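Local coordinates for protein alpha-glucosidase (PDB 5HQA) that hydrolyses alpha-glucosides as a chloride-activated member of glycoside hydrolase family 97, holding the inhibitor acarbose against a calcium ion in its active site, at residues 143-148 with 167-172; 154-159 with 456-461; 171-176 with 479-484; 488-493 with 517-522. One frame throughout, in Å; residues are numbered along the deposited sequence.

Contact 1. Residues 143-148 with 167-172; sequences WWIPAR and LVHTPF
Pro146 and Val168 form a single beta bridge, a non-hydrogen-bonded antiparallel pair with CA atoms 4.5 Å apart, and a backbone bond closes it at each end. His169 N gives its hydrogen to Ile145 O at 3.2 Å, nearly straight (161°), whereas Ala147 N reaches Leu167 O at 2.9 Å from above the carbonyl plane. The side chains then sort themselves around the bridge. The methyl of Ala147 sits over the centre of the His169 imidazole, CB 3.5 Å from the ring centroid, a CH-pi contact, while Ile145 CD1 comes to the edge of the same ring. With CG beside its backbone N (chi1 -83°), the histidine lies flat against the alanine; Tyr153 also meets this ring. Toward the other end, Val168 CG1 touches Trp144 CE3 obliquely at 3.5 Å, and the Phe172 ring turns its edge, through CE1, to Trp144 CB at 3.7 Å. Two waters extend the backbone pairing: one joins the carbonyls of Trp143 and Pro171, and another links Ile145 N to His169 O. A third, in the imidazole plane, joins His169 NE2 to Arg148 N, weakly at the latter. In the mutarotase-like N-terminal domain, strand 141-144 and strand 167-168 belong to different sheets. The chemistry thus implies a join in which the two backbone waters carry on the pairing where direct bonds stop.

Contact 2. Residues 154-159 with 456-461; sequences EYVYNT and GARGQE. With CA (calcium ion), chain C; AC1 (4,6-dideoxy-4-{[(1S,4R,5S,6S)-4,5,6-trihydroxy-3-(hydroxymethyl)cyclohex-2-en-1-yl]amino}-alpha-D-glucopyranose), chain B.
One face of the Arg458 guanidinium carries Val156 CG1, which stands 3.5 Å from NE and is offset toward the rim, while a water lies in plane at its edge. That water accepts from Arg458 NH1 at 3.0 Å and donates to Glu154 O; NE and NH2 turn instead to Asn470 and the carbonyl of Pro468. The chain reaches this place by a bend at chi3 (58°), its CG resting on Glu154 C and its CD on Tyr155 C at 3.5 Å. A second water, between Tyr155 O and Arg458 N, ties the two backbones. A glycine in place of Arg458 would probably leave Asn470, the Pro468 carbonyl and the edge water without their donor, and open a gap beside Val156 and the Glu154-Tyr155 backbone. This is the calcium site of a family 97 glycosidase, where the N-terminal domain lends a ligand to the mouth of the TIM barrel. Glu154 OE1 and Glu461 OE2 bind the calcium at 2.4 Å and 2.3 Å, and Glu437 and Glu455 complete the protein ligands. Acarbose adds three atoms of its AC1 unit, O3, N4A and O2B. The second oxygen of Glu154, OE2, accepts a hydrogen bond from AC1 O2 at 3.2 Å and forms a salt bridge with Arg152. A further water connects Glu154 OE1 to Gly456 N.

Contact 3. Residues 171-176 with 479-484; sequences PFTFKN and AFTRML
Pro171 and Thr173 meet Phe480, Thr481 and Leu484 in a buried interdomain contact: the chain entering strand 172-175 of the mutarotase-like beta domain docks on the loop and short, weakly bonded helix around 482-484 of the TIM-barrel domain. The two chain segments come nearest at Pro171 and Thr481, and the join mixes one polar bond with apolar packing. Pro171, which follows a cis peptide bond, lays its ring against the carbonyl of Thr481, with CG 3.2 Å from Thr481 O. That oxygen is not idle, because Leu484 N donates to it at 2.9 Å within the same turn of chain. Beside that oxygen, Pro171 CB also meets Leu484 CB at 4.2 Å. Two residues further along the chain, Thr173 points its side chain at the same turn. Its OG1 stands anti to the carbonyl carbon (chi1 -61°), which brings the hydroxyl to Phe480 and to Ser183, a hydrogen-bonding neighbour on strand 181-187. Leu484 crosses Thr173 at about a right angle, CD1 lying 3.7 Å from OG1, while Thr481 CG2 packs on Thr173 CB at 4.1 Å. The surroundings are largely apolar: helix 237-241 touches Thr173, Phe480 and Leu484, and Phe480 also leans on Val564. Deep in this setting a backbone oxygen gets a well-directed donor: Thr173 OG1 gives its hydrogen to Phe480 O at 2.8 Å, in the carbonyl plane and at 155° to the C=O bond.

Contact 4. Residues 488-493 with 517-522; sequences MDFTPG and LALYVV
Phe490 opens the contact by meeting Leu519: with CG anti to the backbone N (chi1 -176°), its ring swings to the helix and CE2 lies 3.7 Å from Leu519 CD1, approached obliquely; the residue before it, Asp489, bonds to His436, which in turn holds the bound inhibitor. Thr491 then turns its side chain away, its OG1 donating to Phe490 O at 2.8 Å. Pro492 does the main packing. Its CB rests 3.6 Å from Leu519 CB, and its CG stands over one face of the Tyr520 ring, 3.7 Å from the centroid and 21° off the normal, a CH-pi contact. At the ring's edge comes Gly493, whose CA lies 3.5 Å from Tyr520 OH; its positive phi and the nearness of that hydroxyl leave no place for a CB. The phenol oxygen bonds instead to Met529 O on strand 527-529. An alanine at Tyr520 is likely to strip Pro492 of the face it rests on and leave the Met529 carbonyl without this donor, opening a gap between loop and helix. In the helix, Tyr520 N and Val521 N bond three residues back, to Leu517 O and Ala518 O, and Ala518 O also takes Val522 N, in keeping with a kink. The arrangement, a loop laid on a helix that precedes the last strand of the parallel sheet, belongs to the TIM-barrel fold.

Contact 1 is only partly buried and lies wholly within the beta domain; contacts 2, 3 and 4 are buried. Contacts 1, 2 and 3 draw on neighbouring strands of one antiparallel sheet, and contacts 1 and 3 share Pro171 and Phe172. Contacts 2 and 3 both span the seam between that domain and the barrel, yet they differ: metal, carboxylates and waters dominate near the bound inhibitor, whereas a single hydroxyl bond crosses amid apolar side chains away from it. Contact 4 stays inside the barrel domain and is almost purely apolar across its segments. Gln460 of contact 2 joins the backbone of contact 4, linking the calcium-binding loop to the 488-493 loop.

Contact 1. Residues 143-148 with 167-172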
# COMPACT_ATOMS: atom_id res chain seq x y z
N TRP A 143 1.25 7.39 15.41
CA TRP A 143 0.23 7.73 14.42
C TRP A 143 -0.30 6.42 13.86
O TRP A 143 0.42 5.73 13.13
CB TRP A 143 0.82 8.60 13.31
CG TRP A 143 1.55 9.82 13.81
CD1 TRP A 143 1.01 11.03 14.10
CD2 TRP A 143 2.97 9.94 14.05
NE1 TRP A 143 2.00 11.91 14.51
CE2 TRP A 143 3.21 11.26 14.48
CE3 TRP A 143 4.05 9.07 13.92
CZ2 TRP A 143 4.49 11.72 14.80
CZ3 TRP A 143 5.32 9.53 14.23
CH2 TRP A 143 5.52 10.84 14.67
N TRP A 144 -1.55 6.07 14.17
CA TRP A 144 -1.95 4.68 13.99
C TRP A 144 -3.44 4.55 13.67
O TRP A 144 -4.23 5.46 13.92
CB TRP A 144 -1.63 3.87 15.26
CG TRP A 144 -2.25 4.46 16.51
CD1 TRP A 144 -1.71 5.43 17.31
CD2 TRP A 144 -3.51 4.11 17.09
NE1 TRP A 144 -2.57 5.70 18.36
CE2 TRP A 144 -3.67 4.90 18.25
CE3 TRP A 144 -4.52 3.20 16.75
CZ2 TRP A 144 -4.80 4.81 19.07
CZ3 TRP A 144 -5.64 3.10 17.56
CH2 TRP A 144 -5.78 3.90 18.71
N ILE A 145 -3.80 3.39 13.10
CA ILE A 145 -5.21 3.02 12.94
C ILE A 145 -5.50 1.77 13.75
O ILE A 145 -4.62 0.90 13.92
CB ILE A 145 -5.59 2.82 11.46
CG1 ILE A 145 -4.68 1.78 10.78
CG2 ILE A 145 -5.63 4.16 10.71
CD1 ILE A 145 -5.34 1.06 9.59
N PRO A 146 -6.72 1.62 14.26
CA PRO A 146 -7.04 0.44 15.07
C PRO A 146 -7.14 -0.80 14.20
O PRO A 146 -7.53 -0.74 13.03
CB PRO A 146 -8.40 0.80 15.67
CG PRO A 146 -9.03 1.68 14.59
CD PRO A 146 -7.88 2.52 14.09
N ALA A 147 -6.80 -1.93 14.80
CA ALA A 147 -6.94 -3.22 14.14
C ALA A 147 -8.18 -3.93 14.65
O ALA A 147 -8.69 -3.64 15.73
CB ALA A 147 -5.70 -4.09 14.37
N ARG A 148 -8.65 -4.90 13.85
CA ARG A 148 -9.80 -5.75 14.15
C ARG A 148 -11.10 -4.96 14.22
O ARG A 148 -12.07 -5.42 14.84
CB ARG A 148 -9.58 -6.54 15.45
CG ARG A 148 -8.30 -7.39 15.45
CD ARG A 148 -8.48 -8.78 14.78
NE ARG A 148 -7.18 -9.31 14.41
CZ ARG A 148 -6.31 -9.85 15.27
NH1 ARG A 148 -6.63 -9.95 16.56
NH2 ARG A 148 -5.13 -10.28 14.85
N LEU A 167 -4.35 -1.63 20.05
CA LEU A 167 -4.45 -2.76 19.12
C LEU A 167 -4.45 -2.16 17.73
O LEU A 167 -5.43 -1.51 17.35
CB LEU A 167 -5.71 -3.58 19.39
CG LEU A 167 -5.84 -4.89 18.62
CD1 LEU A 167 -4.80 -5.90 19.16
CD2 LEU A 167 -7.28 -5.45 18.74
N VAL A 168 -3.37 -2.35 16.97
CA VAL A 168 -3.11 -1.52 15.81
C VAL A 168 -2.70 -2.37 14.61
O VAL A 168 -2.11 -3.45 14.76
CB VAL A 168 -2.02 -0.46 16.11
CG1 VAL A 168 -2.45 0.42 17.29
CG2 VAL A 168 -0.67 -1.12 16.39
N HIS A 169 -3.03 -1.87 13.42
CA HIS A 169 -2.54 -2.44 12.18
C HIS A 169 -1.14 -1.92 11.87
O HIS A 169 -0.69 -0.90 12.42
CB HIS A 169 -3.49 -2.10 11.02
CG HIS A 169 -4.66 -3.02 10.92
ND1 HIS A 169 -4.52 -4.39 10.91
CD2 HIS A 169 -5.99 -2.77 10.81
CE1 HIS A 169 -5.72 -4.95 10.81
NE2 HIS A 169 -6.62 -3.99 10.74
N THR A 170 -0.45 -2.63 10.99
CA THR A 170 0.86 -2.17 10.52
C THR A 170 0.73 -1.75 9.06
O THR A 170 -0.16 -2.22 8.36
CB THR A 170 1.94 -3.27 10.68
OG1 THR A 170 1.80 -4.25 9.63
CG2 THR A 170 1.84 -3.95 12.05
N PRO A 171 1.63 -0.87 8.57
CA PRO A 171 2.81 -0.25 9.20
C PRO A 171 2.41 0.62 10.39
O PRO A 171 1.51 1.46 10.29
CB PRO A 171 3.41 0.61 8.08
CG PRO A 171 2.90 -0.03 6.82
CD PRO A 171 1.51 -0.47 7.15
N PHE A 172 3.07 0.37 11.51
CA PHE A 172 2.78 1.06 12.76
C PHE A 172 3.97 1.98 13.03
O PHE A 172 5.06 1.51 13.34
CB PHE A 172 2.58 0.06 13.89
CG PHE A 172 2.42 0.68 15.24
CD1 PHE A 172 1.46 1.66 15.46
CD2 PHE A 172 3.20 0.27 16.32
CE1 PHE A 172 1.29 2.23 16.72
CE2 PHE A 172 3.04 0.84 17.58
CZ PHE A 172 2.08 1.82 17.78
O HOH W 1 0.96 3.58 11.79
O HOH W 2 -1.43 1.78 12.40
O HOH W 3 -9.20 -5.46 10.88

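Contact 2. Residues 154-159 with 456-461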
# COMPACT_ATOMS: atom_id res chain seq x y z
N GLU A 154 -9.62 0.87 6.66
CA GLU A 154 -10.14 2.16 6.20
C GLU A 154 -10.55 3.02 7.39
O GLU A 154 -11.73 3.21 7.71
CB GLU A 154 -11.29 1.94 5.22
CG GLU A 154 -10.82 1.41 3.86
CD GLU A 154 -11.96 1.07 2.90
OE1 GLU A 154 -11.70 0.95 1.68
OE2 GLU A 154 -13.11 0.93 3.36
N TYR A 155 -9.53 3.56 8.06
CA TYR A 155 -9.68 4.47 9.19
C TYR A 155 -8.78 5.68 9.00
O TYR A 155 -7.72 5.57 8.37
CB TYR A 155 -9.31 3.79 10.52
CG TYR A 155 -10.32 2.78 10.97
CD1 TYR A 155 -11.41 3.17 11.75
CD2 TYR A 155 -10.20 1.44 10.63
CE1 TYR A 155 -12.36 2.25 12.17
CE2 TYR A 155 -11.15 0.51 11.04
CZ TYR A 155 -12.22 0.92 11.82
OH TYR A 155 -13.17 0.02 12.25
N VAL A 156 -9.17 6.82 9.56
CA VAL A 156 -8.22 7.93 9.63
C VAL A 156 -7.25 7.66 10.77
O VAL A 156 -7.57 6.95 11.73
CB VAL A 156 -8.93 9.29 9.79
CG1 VAL A 156 -9.89 9.53 8.61
CG2 VAL A 156 -9.67 9.37 11.12
N TYR A 157 -6.04 8.22 10.67
CA TYR A 157 -4.99 7.95 11.64
C TYR A 157 -5.19 8.76 12.91
O TYR A 157 -5.59 9.93 12.87
CB TYR A 157 -3.62 8.23 11.01
CG TYR A 157 -3.22 7.06 10.15
CD1 TYR A 157 -3.75 6.92 8.86
CD2 TYR A 157 -2.41 6.04 10.65
CE1 TYR A 157 -3.45 5.82 8.08
CE2 TYR A 157 -2.10 4.93 9.88
CZ TYR A 157 -2.62 4.83 8.59
OH TYR A 157 -2.33 3.73 7.83
N ASN A 158 -4.93 8.11 14.05
CA ASN A 158 -4.94 8.76 15.35
C ASN A 158 -3.54 9.25 15.69
O ASN A 158 -2.56 8.57 15.39
CB ASN A 158 -5.39 7.78 16.44
CG ASN A 158 -6.73 7.16 16.14
OD1 ASN A 158 -6.88 5.93 16.13
ND2 ASN A 158 -7.72 8.00 15.88
N THR A 159 -3.46 10.41 16.35
CA THR A 159 -2.21 10.95 16.87
C THR A 159 -2.30 10.89 18.39
O THR A 159 -3.07 11.64 18.99
CB THR A 159 -1.99 12.39 16.40
OG1 THR A 159 -2.04 12.46 14.97
CG2 THR A 159 -0.63 12.92 16.90
N GLY A 456 -6.64 -0.58 0.73
CA GLY A 456 -6.15 -0.90 2.08
C GLY A 456 -5.86 0.30 2.96
O GLY A 456 -4.90 0.27 3.76
N ALA A 457 -6.67 1.35 2.83
CA ALA A 457 -6.60 2.63 3.53
C ALA A 457 -7.75 3.46 2.99
O ALA A 457 -8.32 3.13 1.94
CB ALA A 457 -5.26 3.35 3.32
N ARG A 458 -8.08 4.54 3.69
CA ARG A 458 -9.07 5.47 3.16
C ARG A 458 -8.49 6.25 1.99
O ARG A 458 -7.51 6.99 2.15
CB ARG A 458 -9.54 6.42 4.26
CG ARG A 458 -10.50 5.77 5.24
CD ARG A 458 -10.86 6.71 6.39
NE ARG A 458 -11.45 7.97 5.93
CZ ARG A 458 -12.60 8.48 6.38
NH1 ARG A 458 -13.31 7.84 7.31
NH2 ARG A 458 -13.04 9.64 5.91
N GLY A 459 -9.09 6.08 0.81
CA GLY A 459 -8.74 6.85 -0.36
C GLY A 459 -9.78 7.91 -0.69
O GLY A 459 -10.59 8.33 0.15
N GLN A 460 -9.76 8.35 -1.96
CA GLN A 460 -10.61 9.44 -2.42
C GLN A 460 -12.10 9.15 -2.21
O GLN A 460 -12.88 10.09 -2.01
CB GLN A 460 -10.35 9.69 -3.90
CG GLN A 460 -10.93 10.99 -4.44
CD GLN A 460 -10.04 12.18 -4.13
OE1 GLN A 460 -10.25 12.89 -3.15
NE2 GLN A 460 -9.03 12.39 -4.98
N GLU A 461 -12.51 7.88 -2.27
CA GLU A 461 -13.93 7.57 -2.18
C GLU A 461 -14.55 8.08 -0.88
O GLU A 461 -15.72 8.48 -0.87
CB GLU A 461 -14.15 6.06 -2.30
CG GLU A 461 -13.41 5.25 -1.24
CD GLU A 461 -13.78 3.78 -1.27
OE1 GLU A 461 -14.73 3.43 -1.99
OE2 GLU A 461 -13.12 2.97 -0.56
CA CA C . -12.86 0.68 -0.44
C1 AC1 B . -18.11 0.47 2.03
O2 AC1 B . -16.20 0.17 3.44
C2 AC1 B . -16.67 -0.03 2.09
C4A AC1 B . -15.60 0.60 -5.39
C3 AC1 B . -15.79 0.67 1.09
O3 AC1 B . -14.43 0.23 1.23
C4 AC1 B . -16.32 0.43 -0.30
N4A AC1 B . -15.36 0.82 -1.38
C5 AC1 B . -17.57 1.29 -0.29
O5 AC1 B . -18.56 0.64 0.61
C6 AC1 B . -18.20 1.50 -1.63
C1B AC1 B . -15.14 -0.21 -2.45
C2B AC1 B . -13.99 0.32 -3.53
O2B AC1 B . -12.86 0.76 -2.78
C3B AC1 B . -14.51 1.29 -4.40
O3B AC1 B . -13.50 1.92 -5.23
O4 AC1 B . -16.24 1.58 -6.18
C5B AC1 B . -16.60 -0.17 -4.69
C7B AC1 B . -16.32 -0.61 -3.14
C6B AC1 B . -17.55 -1.04 -5.53
O6B AC1 B . -16.82 -2.13 -6.00
O HOH W 4 -9.41 -1.02 0.77
O HOH W 5 -13.33 5.21 8.67
O HOH W 6 -6.48 5.14 5.97

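Contact 3. Residues 171-176 with 479-484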
# COMPACT_ATOMS: atom_id res chain seq x y z
N PRO A 171 1.63 -0.87 8.57
CA PRO A 171 2.81 -0.25 9.20
C PRO A 171 2.41 0.62 10.39
O PRO A 171 1.51 1.46 10.29
CB PRO A 171 3.41 0.61 8.08
CG PRO A 171 2.90 -0.03 6.82
CD PRO A 171 1.51 -0.47 7.15
N PHE A 172 3.07 0.37 11.51
CA PHE A 172 2.78 1.06 12.76
C PHE A 172 3.97 1.98 13.03
O PHE A 172 5.06 1.51 13.34
CB PHE A 172 2.58 0.06 13.89
CG PHE A 172 2.42 0.68 15.24
CD1 PHE A 172 1.46 1.66 15.46
CD2 PHE A 172 3.20 0.27 16.32
CE1 PHE A 172 1.29 2.23 16.72
CE2 PHE A 172 3.04 0.84 17.58
CZ PHE A 172 2.08 1.82 17.78
N THR A 173 3.74 3.29 12.91
CA THR A 173 4.80 4.30 12.91
C THR A 173 4.72 5.18 14.15
O THR A 173 3.64 5.64 14.53
CB THR A 173 4.71 5.16 11.65
OG1 THR A 173 4.87 4.31 10.51
CG2 THR A 173 5.77 6.25 11.64
N PHE A 174 5.87 5.44 14.77
CA PHE A 174 5.91 6.30 15.94
C PHE A 174 7.29 6.93 16.03
O PHE A 174 8.21 6.58 15.29
CB PHE A 174 5.55 5.50 17.21
CG PHE A 174 6.46 4.32 17.46
CD1 PHE A 174 6.18 3.08 16.89
CD2 PHE A 174 7.58 4.45 18.26
CE1 PHE A 174 7.01 1.99 17.12
CE2 PHE A 174 8.42 3.37 18.49
CZ PHE A 174 8.13 2.15 17.92
N LYS A 175 7.43 7.91 16.93
CA LYS A 175 8.74 8.49 17.20
C LYS A 175 8.96 8.51 18.70
O LYS A 175 8.02 8.64 19.48
CB LYS A 175 8.88 9.91 16.63
CG LYS A 175 7.97 10.93 17.27
CD LYS A 175 8.30 12.34 16.79
CE LYS A 175 7.37 13.36 17.44
NZ LYS A 175 7.64 14.75 16.98
N ASN A 176 10.22 8.38 19.11
CA ASN A 176 10.51 8.50 20.53
C ASN A 176 10.91 9.95 20.83
O ASN A 176 10.95 10.81 19.94
CB ASN A 176 11.54 7.46 20.98
CG ASN A 176 12.95 7.70 20.43
OD1 ASN A 176 13.30 8.79 19.99
ND2 ASN A 176 13.78 6.65 20.50
N ALA A 479 1.48 9.04 4.01
CA ALA A 479 2.83 9.00 3.46
C ALA A 479 3.83 8.33 4.39
O ALA A 479 4.85 7.80 3.92
CB ALA A 479 3.31 10.42 3.13
N PHE A 480 3.58 8.34 5.70
CA PHE A 480 4.52 7.77 6.66
C PHE A 480 3.95 6.56 7.38
O PHE A 480 4.54 6.07 8.35
CB PHE A 480 4.95 8.84 7.68
CG PHE A 480 5.60 10.04 7.06
CD1 PHE A 480 6.97 10.05 6.79
CD2 PHE A 480 4.85 11.17 6.75
CE1 PHE A 480 7.57 11.15 6.22
CE2 PHE A 480 5.45 12.29 6.18
CZ PHE A 480 6.81 12.29 5.92
N THR A 481 2.81 6.06 6.92
CA THR A 481 2.22 4.87 7.51
C THR A 481 1.88 3.90 6.39
O THR A 481 2.72 3.09 5.98
CB THR A 481 0.99 5.26 8.34
OG1 THR A 481 0.06 5.98 7.52
CG2 THR A 481 1.39 6.14 9.54
N ARG A 482 0.65 3.99 5.87
CA ARG A 482 0.20 3.11 4.79
C ARG A 482 1.19 3.05 3.63
O ARG A 482 1.45 1.98 3.08
CB ARG A 482 -1.18 3.58 4.31
CG ARG A 482 -1.59 3.02 2.95
CD ARG A 482 -1.83 1.50 2.99
NE ARG A 482 -2.24 1.03 1.66
CZ ARG A 482 -1.40 0.83 0.65
NH1 ARG A 482 -1.87 0.42 -0.53
NH2 ARG A 482 -0.10 1.01 0.82
N MET A 483 1.75 4.20 3.22
CA MET A 483 2.59 4.20 2.03
C MET A 483 3.94 3.53 2.28
O MET A 483 4.63 3.20 1.31
CB MET A 483 2.80 5.62 1.50
CG MET A 483 1.51 6.31 1.04
SD MET A 483 0.44 5.31 -0.03
CE MET A 483 1.45 5.18 -1.50
N LEU A 484 4.34 3.32 3.54
CA LEU A 484 5.53 2.52 3.79
C LEU A 484 5.35 1.06 3.36
O LEU A 484 6.35 0.37 3.12
CB LEU A 484 5.91 2.57 5.28
CG LEU A 484 6.16 3.96 5.88
CD1 LEU A 484 6.64 3.80 7.32
CD2 LEU A 484 7.16 4.77 5.07

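Contact 4. Residues 488-493 with 517-522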
# COMPACT_ATOMS: atom_id res chain seq x y z
N MET A 488 -0.34 2.56 -3.48
CA MET A 488 -1.75 2.64 -3.14
C MET A 488 -2.53 3.23 -4.30
O MET A 488 -2.12 4.24 -4.87
CB MET A 488 -1.98 3.50 -1.89
CG MET A 488 -3.47 3.66 -1.58
SD MET A 488 -3.77 4.77 -0.20
CE MET A 488 -5.57 4.72 -0.10
N ASP A 489 -3.66 2.60 -4.62
CA ASP A 489 -4.64 3.11 -5.57
C ASP A 489 -5.55 4.09 -4.82
O ASP A 489 -6.63 3.74 -4.34
CB ASP A 489 -5.44 1.96 -6.18
CG ASP A 489 -6.41 2.40 -7.28
OD1 ASP A 489 -6.02 3.25 -8.13
OD2 ASP A 489 -7.55 1.87 -7.32
N PHE A 490 -5.09 5.35 -4.71
CA PHE A 490 -5.82 6.38 -3.97
C PHE A 490 -6.95 7.01 -4.79
O PHE A 490 -7.89 7.56 -4.21
CB PHE A 490 -4.84 7.47 -3.51
CG PHE A 490 -5.48 8.54 -2.66
CD1 PHE A 490 -5.56 8.39 -1.28
CD2 PHE A 490 -6.00 9.70 -3.24
CE1 PHE A 490 -6.16 9.37 -0.49
CE2 PHE A 490 -6.61 10.68 -2.46
CZ PHE A 490 -6.69 10.51 -1.08
N THR A 491 -6.88 6.90 -6.12
CA THR A 491 -7.68 7.58 -7.14
C THR A 491 -7.64 9.09 -6.92
O THR A 491 -8.64 9.71 -6.54
CB THR A 491 -9.13 7.05 -7.19
OG1 THR A 491 -9.91 7.53 -6.09
CG2 THR A 491 -9.16 5.52 -7.20
N PRO A 492 -6.50 9.73 -7.19
CA PRO A 492 -6.39 11.19 -7.03
C PRO A 492 -7.08 11.93 -8.16
O PRO A 492 -7.64 11.34 -9.09
CB PRO A 492 -4.88 11.41 -7.06
CG PRO A 492 -4.39 10.34 -7.97
CD PRO A 492 -5.23 9.14 -7.65
N GLY A 493 -7.05 13.26 -8.08
CA GLY A 493 -7.40 14.09 -9.22
C GLY A 493 -8.83 14.57 -9.31
O GLY A 493 -9.38 14.69 -10.41
N LEU A 517 -3.35 17.81 -7.61
CA LEU A 517 -2.30 17.54 -8.59
C LEU A 517 -1.07 16.93 -7.92
O LEU A 517 -0.45 16.00 -8.46
CB LEU A 517 -1.92 18.83 -9.31
CG LEU A 517 -3.04 19.52 -10.08
CD1 LEU A 517 -2.52 20.81 -10.69
CD2 LEU A 517 -3.58 18.59 -11.15
N ALA A 518 -0.70 17.45 -6.75
CA ALA A 518 0.49 16.96 -6.05
C ALA A 518 0.39 15.47 -5.74
O ALA A 518 1.42 14.79 -5.65
CB ALA A 518 0.68 17.76 -4.77
N LEU A 519 -0.83 14.94 -5.56
CA LEU A 519 -0.98 13.53 -5.20
C LEU A 519 -0.31 12.60 -6.21
O LEU A 519 0.11 11.50 -5.84
CB LEU A 519 -2.46 13.17 -5.09
CG LEU A 519 -3.26 13.89 -4.02
CD1 LEU A 519 -4.70 13.38 -4.01
CD2 LEU A 519 -2.60 13.71 -2.65
N TYR A 520 -0.23 13.01 -7.48
CA TYR A 520 0.34 12.12 -8.49
C TYR A 520 1.82 11.89 -8.28
O TYR A 520 2.37 10.92 -8.83
CB TYR A 520 0.07 12.69 -9.90
CG TYR A 520 -1.39 12.54 -10.28
CD1 TYR A 520 -1.84 11.40 -10.92
CD2 TYR A 520 -2.31 13.51 -9.94
CE1 TYR A 520 -3.17 11.23 -11.23
CE2 TYR A 520 -3.65 13.36 -10.25
CZ TYR A 520 -4.08 12.22 -10.90
OH TYR A 520 -5.41 12.06 -11.20
N VAL A 521 2.49 12.75 -7.53
CA VAL A 521 3.89 12.53 -7.19
C VAL A 521 4.06 12.11 -5.74
O VAL A 521 5.01 11.39 -5.43
CB VAL A 521 4.74 13.77 -7.52
CG1 VAL A 521 6.24 13.44 -7.44
CG2 VAL A 521 4.38 14.31 -8.90
N VAL A 522 3.16 12.51 -4.84
CA VAL A 522 3.33 12.17 -3.44
C VAL A 522 2.97 10.72 -3.17
O VAL A 522 3.67 10.03 -2.41
CB VAL A 522 2.50 13.13 -2.56
CG1 VAL A 522 2.44 12.62 -1.13
CG2 VAL A 522 3.11 14.52 -2.60